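Local coordinates for protein putative metallopeptidase (Corynebacterium diphtheriae, PDB 3QOC) that probably acts as a metal-dependent aminopeptidase of the creatinase/prolidase type, this chain being its N-terminal domain, apart from the peptidase domain, at residues S41-S46 with T68-Q73; G45-L50 with S61-Y66. All blocks are in the same frame, centred on the assembly; numbering follows the deposited sequence.

Contact 1: S41-S46 with T68-Q73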
loop_
_atom_site.group_PDB
_atom_site.type_symbol
_atom_site.label_atom_id
_atom_site.label_comp_id
_atom_site.label_asym_id
_atom_site.label_seq_id
_atom_site.Cartn_x
_atom_site.Cartn_y
_atom_site.Cartn_z
ATOM N N SER A 41 -0.594 -9.411 -0.068
ATOM C CA SER A 41 0.689 -9.648 0.630
ATOM C C SER A 41 0.775 -10.918 1.422
ATOM O O SER A 41 1.865 -11.445 1.576
ATOM C CB SER A 41 0.964 -8.497 1.606
ATOM O OG SER A 41 0.020 -8.563 2.675
ATOM N N GLY A 42 -0.327 -11.442 1.931
ATOM C CA GLY A 42 -0.223 -12.626 2.813
ATOM C C GLY A 42 -0.283 -12.240 4.310
ATOM O O GLY A 42 -0.373 -13.124 5.196
ATOM N N PHE A 43 -0.261 -10.929 4.609
ATOM C CA PHE A 43 -0.266 -10.484 6.026
ATOM C C PHE A 43 -1.672 -10.602 6.526
ATOM O O PHE A 43 -2.571 -10.055 5.910
ATOM C CB PHE A 43 0.193 -9.059 6.165
ATOM C CG PHE A 43 0.097 -8.514 7.550
ATOM C CD1 PHE A 43 0.845 -9.053 8.580
ATOM C CD2 PHE A 43 -0.809 -7.481 7.833
ATOM C CE1 PHE A 43 0.786 -8.522 9.875
ATOM C CE2 PHE A 43 -0.906 -6.948 9.154
ATOM C CZ PHE A 43 -0.105 -7.468 10.176
ATOM N N THR A 44 -1.867 -11.371 7.603
ATOM C CA THR A 44 -3.188 -11.619 8.196
ATOM C C THR A 44 -3.511 -10.780 9.464
ATOM O O THR A 44 -4.495 -11.011 10.091
ATOM C CB THR A 44 -3.345 -13.092 8.592
ATOM O OG1 THR A 44 -2.368 -13.435 9.580
ATOM C CG2 THR A 44 -3.135 -14.026 7.379
ATOM N N GLY A 45 -2.680 -9.838 9.861
ATOM C CA GLY A 45 -2.991 -9.071 11.073
ATOM C C GLY A 45 -4.077 -8.028 10.843
ATOM O O GLY A 45 -4.645 -7.931 9.755
ATOM N N SER A 46 -4.346 -7.218 11.859
ATOM C CA SER A 46 -5.528 -6.389 11.904
ATOM C C SER A 46 -5.188 -4.912 11.736
ATOM O O SER A 46 -6.082 -4.070 11.805
ATOM C CB SER A 46 -6.210 -6.592 13.259
ATOM O OG SER A 46 -5.276 -6.299 14.314
ATOM N N THR A 68 7.480 -8.897 14.024
ATOM C CA THR A 68 7.929 -10.255 13.818
ATOM C C THR A 68 6.987 -10.934 12.846
ATOM O O THR A 68 7.431 -11.510 11.917
ATOM C CB THR A 68 8.084 -11.034 15.138
ATOM O OG1 THR A 68 9.136 -10.446 15.918
ATOM C CG2 THR A 68 8.430 -12.520 14.888
ATOM N N GLN A 69 5.672 -10.817 12.988
ATOM C CA GLN A 69 4.815 -11.611 12.128
ATOM C C GLN A 69 4.928 -11.199 10.637
ATOM O O GLN A 69 4.768 -12.027 9.777
ATOM C CB GLN A 69 3.372 -11.485 12.583
ATOM C CG GLN A 69 2.323 -12.155 11.674
ATOM C CD GLN A 69 0.882 -12.015 12.219
ATOM O OE1 GLN A 69 -0.079 -11.834 11.442
ATOM N NE2 GLN A 69 0.729 -12.070 13.529
ATOM N N ILE A 70 5.076 -9.910 10.358
ATOM C CA ILE A 70 5.100 -9.409 8.992
ATOM C C ILE A 70 6.392 -9.798 8.257
ATOM O O ILE A 70 6.376 -10.053 7.088
ATOM C CB ILE A 70 4.813 -7.857 8.927
ATOM C CG1 ILE A 70 4.169 -7.473 7.594
ATOM C CG2 ILE A 70 6.010 -6.999 9.156
ATOM C CD1 ILE A 70 3.296 -6.158 7.732
ATOM N N ALA A 71 7.488 -9.863 8.973
ATOM C CA ALA A 71 8.704 -10.397 8.425
ATOM C C ALA A 71 8.541 -11.855 8.088
ATOM O O ALA A 71 9.018 -12.281 7.037
ATOM C CB ALA A 71 9.910 -10.181 9.426
ATOM N N GLU A 72 7.806 -12.605 8.905
ATOM C CA GLU A 72 7.532 -14.007 8.633
ATOM C C GLU A 72 6.473 -14.219 7.539
ATOM O O GLU A 72 6.663 -15.033 6.652
ATOM C CB GLU A 72 7.202 -14.754 9.968
ATOM C CG GLU A 72 6.291 -15.948 9.820
ATOM C CD GLU A 72 6.262 -16.907 11.004
ATOM O OE1 GLU A 72 6.325 -16.468 12.192
ATOM O OE2 GLU A 72 6.125 -18.128 10.728
ATOM N N GLN A 73 5.380 -13.457 7.543
ATOM C CA GLN A 73 4.354 -13.690 6.569
ATOM C C GLN A 73 4.605 -12.960 5.242
ATOM O O GLN A 73 4.067 -13.349 4.226
ATOM C CB GLN A 73 2.987 -13.271 7.097
ATOM C CG GLN A 73 2.471 -14.119 8.209
ATOM C CD GLN A 73 1.074 -13.711 8.553
ATOM O OE1 GLN A 73 0.786 -12.497 8.662
ATOM N NE2 GLN A 73 0.163 -14.688 8.606
HETATM O O HOH W 1 2.013 -15.204 4.159
#
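F43 and I70 meet in the creatinase/prolidase N-terminal domain where the loop after helix 34-41 lies against helix 67-73, and they make the tight half of the contact. CD1 of I70 sits over one face of the F43 ring in a CH-pi contact, 4.0 Å from the ring centroid and 14° off its normal; the backbone N of G45 covers the opposite face. With chi1 at 175° the F43 ring points away from its backbone N and lies beside the helix, where T62 and V74 also touch it. S41 OG, also bonded to I37 O, accepts from F43 N at 3.1 Å in an ST turn just ahead of the ring.

The outer half is polar and looser. The extended Q73 side chain reaches T44 with both amide atoms: T44 N donates to Q73 OE1 (3.1 Å) almost straight, at 170°, and Q73 NE2 donates to T44 OG1 (3.0 Å) within its own amide plane. Two bonds from one amide hold its rotation, although T44 itself is exposed. At the end of the helix, a water donates to Q73 O at 2.8 Å and only weakly to G42 O at 3.3 Å.

Contact 2: G45-L50 with S61-Y66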
loop_
_atom_site.group_PDB
_atom_site.type_symbol
_atom_site.label_atom_id
_atom_site.label_comp_id
_atom_site.label_asym_id
_atom_site.label_seq_id
_atom_site.Cartn_x
_atom_site.Cartn_y
_atom_site.Cartn_z
ATOM N N GLY A 45 -2.680 -9.838 9.861
ATOM C CA GLY A 45 -2.991 -9.071 11.073
ATOM C C GLY A 45 -4.077 -8.028 10.843
ATOM O O GLY A 45 -4.645 -7.931 9.755
ATOM N N SER A 46 -4.346 -7.218 11.859
ATOM C CA SER A 46 -5.528 -6.389 11.904
ATOM C C SER A 46 -5.188 -4.912 11.736
ATOM O O SER A 46 -6.082 -4.070 11.805
ATOM C CB SER A 46 -6.210 -6.592 13.259
ATOM O OG SER A 46 -5.276 -6.299 14.314
ATOM N N ASN A 47 -3.925 -4.578 11.509
ATOM C CA ASN A 47 -3.563 -3.177 11.251
ATOM C C ASN A 47 -2.355 -3.171 10.314
ATOM O O ASN A 47 -1.356 -3.822 10.603
ATOM C CB ASN A 47 -3.245 -2.471 12.587
ATOM C CG ASN A 47 -2.736 -1.036 12.391
ATOM O OD1 ASN A 47 -3.303 -0.264 11.629
ATOM N ND2 ASN A 47 -1.701 -0.683 13.107
ATOM N N ALA A 48 -2.511 -2.520 9.158
ATOM C CA ALA A 48 -1.496 -2.430 8.117
ATOM C C ALA A 48 -1.885 -1.372 7.122
ATOM O O ALA A 48 -3.080 -1.000 7.011
ATOM C CB ALA A 48 -1.264 -3.819 7.391
ATOM N N ALA A 49 -0.882 -0.963 6.352
ATOM C CA ALA A 49 -1.098 -0.186 5.088
ATOM C C ALA A 49 -0.039 -0.638 4.137
ATOM O O ALA A 49 0.989 -1.162 4.568
ATOM C CB ALA A 49 -1.015 1.318 5.333
ATOM N N LEU A 50 -0.286 -0.502 2.846
ATOM C CA LEU A 50 0.521 -1.163 1.808
ATOM C C LEU A 50 0.568 -0.249 0.580
ATOM O O LEU A 50 -0.462 0.203 0.130
ATOM C CB LEU A 50 -0.089 -2.500 1.361
ATOM C CG LEU A 50 0.565 -3.214 0.153
ATOM C CD1 LEU A 50 2.005 -3.540 0.490
ATOM C CD2 LEU A 50 -0.132 -4.515 -0.284
ATOM N N SER A 61 3.430 -1.456 5.909
ATOM C CA SER A 61 3.638 -0.891 7.233
ATOM C C SER A 61 2.714 -1.524 8.265
ATOM O O SER A 61 1.606 -1.848 7.964
ATOM C CB SER A 61 3.363 0.616 7.162
ATOM O OG SER A 61 3.452 1.153 8.459
ATOM N N THR A 62 3.177 -1.632 9.506
ATOM C CA THR A 62 2.337 -2.181 10.564
ATOM C C THR A 62 2.884 -1.689 11.922
ATOM O O THR A 62 3.963 -1.055 11.964
ATOM C CB THR A 62 2.260 -3.682 10.505
ATOM O OG1 THR A 62 1.205 -4.120 11.374
ATOM C CG2 THR A 62 3.566 -4.332 10.963
ATOM N N ASP A 63 2.126 -1.912 12.995
ATOM C CA ASP A 63 2.563 -1.518 14.341
ATOM C C ASP A 63 3.527 -2.517 14.971
ATOM O O ASP A 63 3.826 -3.591 14.422
ATOM C CB ASP A 63 1.336 -1.276 15.247
ATOM C CG ASP A 63 0.509 -2.497 15.410
ATOM O OD1 ASP A 63 0.968 -3.384 16.162
ATOM O OD2 ASP A 63 -0.570 -2.610 14.751
ATOM N N GLY A 64 4.019 -2.181 16.157
ATOM C CA GLY A 64 5.078 -2.968 16.798
ATOM C C GLY A 64 4.649 -4.355 17.195
ATOM O O GLY A 64 5.465 -5.274 17.262
ATOM N N ARG A 65 3.359 -4.552 17.415
ATOM C CA ARG A 65 2.871 -5.901 17.758
ATOM C C ARG A 65 3.088 -6.900 16.620
ATOM O O ARG A 65 3.249 -8.108 16.853
ATOM C CB ARG A 65 1.419 -5.812 18.260
ATOM C CG ARG A 65 0.472 -6.759 17.732
ATOM C CD ARG A 65 -0.962 -6.198 18.023
ATOM N NE ARG A 65 -1.316 -5.057 17.161
ATOM C CZ ARG A 65 -2.555 -4.802 16.742
ATOM N NH1 ARG A 65 -3.610 -5.550 17.128
ATOM N NH2 ARG A 65 -2.747 -3.772 15.920
ATOM N N TYR A 66 3.195 -6.405 15.388
ATOM C CA TYR A 66 3.190 -7.296 14.244
ATOM C C TYR A 66 4.531 -7.335 13.467
ATOM O O TYR A 66 4.588 -7.929 12.399
ATOM C CB TYR A 66 2.086 -6.926 13.340
ATOM C CG TYR A 66 0.660 -7.234 13.732
ATOM C CD1 TYR A 66 0.263 -8.475 14.031
ATOM C CD2 TYR A 66 -0.293 -6.249 13.711
ATOM C CE1 TYR A 66 -1.066 -8.754 14.308
ATOM C CE2 TYR A 66 -1.596 -6.516 13.963
ATOM C CZ TYR A 66 -1.981 -7.769 14.283
ATOM O OH TYR A 66 -3.326 -8.089 14.495
HETATM O O HOH W 2 -5.698 -3.674 15.389
#
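The open end of the beta hairpin 49-53/58-62 brings A49 and S61 together as an antiparallel hydrogen-bonded pair: S61 N donates to A49 O at 2.8 Å and A49 N to S61 O at 3.1 Å. S61 O also receives a CA-H...O contact from A48 CA. Both side chains of the pair lie on the sheet face covered by L89 of helix 85-91.

Beyond the pair, side chains take over from the backbone. T62 OG1, which extends opposite its backbone N (chi1 -168°), donates to N47 O at 2.7 Å. N47 ND2 donates to the anti lone pair of D63 OD2 (2.8 Å), nearly straight at 176°, with amide and carboxylate only 9° from coplanar. R65 grips the carboxylate side-on from its syn side, somewhat out of its plane: NE meets OD1, and NH2 forms a salt bridge with OD2 at 2.7 Å. Each carboxylate oxygen therefore accepts two bonds, since R65 N also donates to OD1; this would be expected to keep D63 ionised and its rotation fixed.

On the exposed side, S46 OG lies at the edge of the Y66 ring, in its plane, and shares a hydrogen bond with Y66 OH (2.7 Å). A water links S46 OG to R65 NH2. The Asx turn of D63-R65, followed by Y66 as N-cap, makes a compact strand-to-helix connection between hairpin strand 58-62 and helix 67-73.

In the fold
Contacts 1 and 2 start from the same loop, sharing G45 and S46, and their centres are 8 Å apart. Strand 58-62 runs on through 63-66 into helix 67-73, so the chain from G42 to N47 is held first by the helix and then by the turn and strand that precede it. F43 joins the two: its CE2 lies 3.6 Å from A48 CB, its CZ 3.6 Å from Y66 CG, and the F43 and Y66 rings meet edge-to-face. I70 CD1 closes the group from the helix side, 3.7 Å from T62 CG2. The result is one apolar cluster with polar bonds of T44 and of S46 toward the surface.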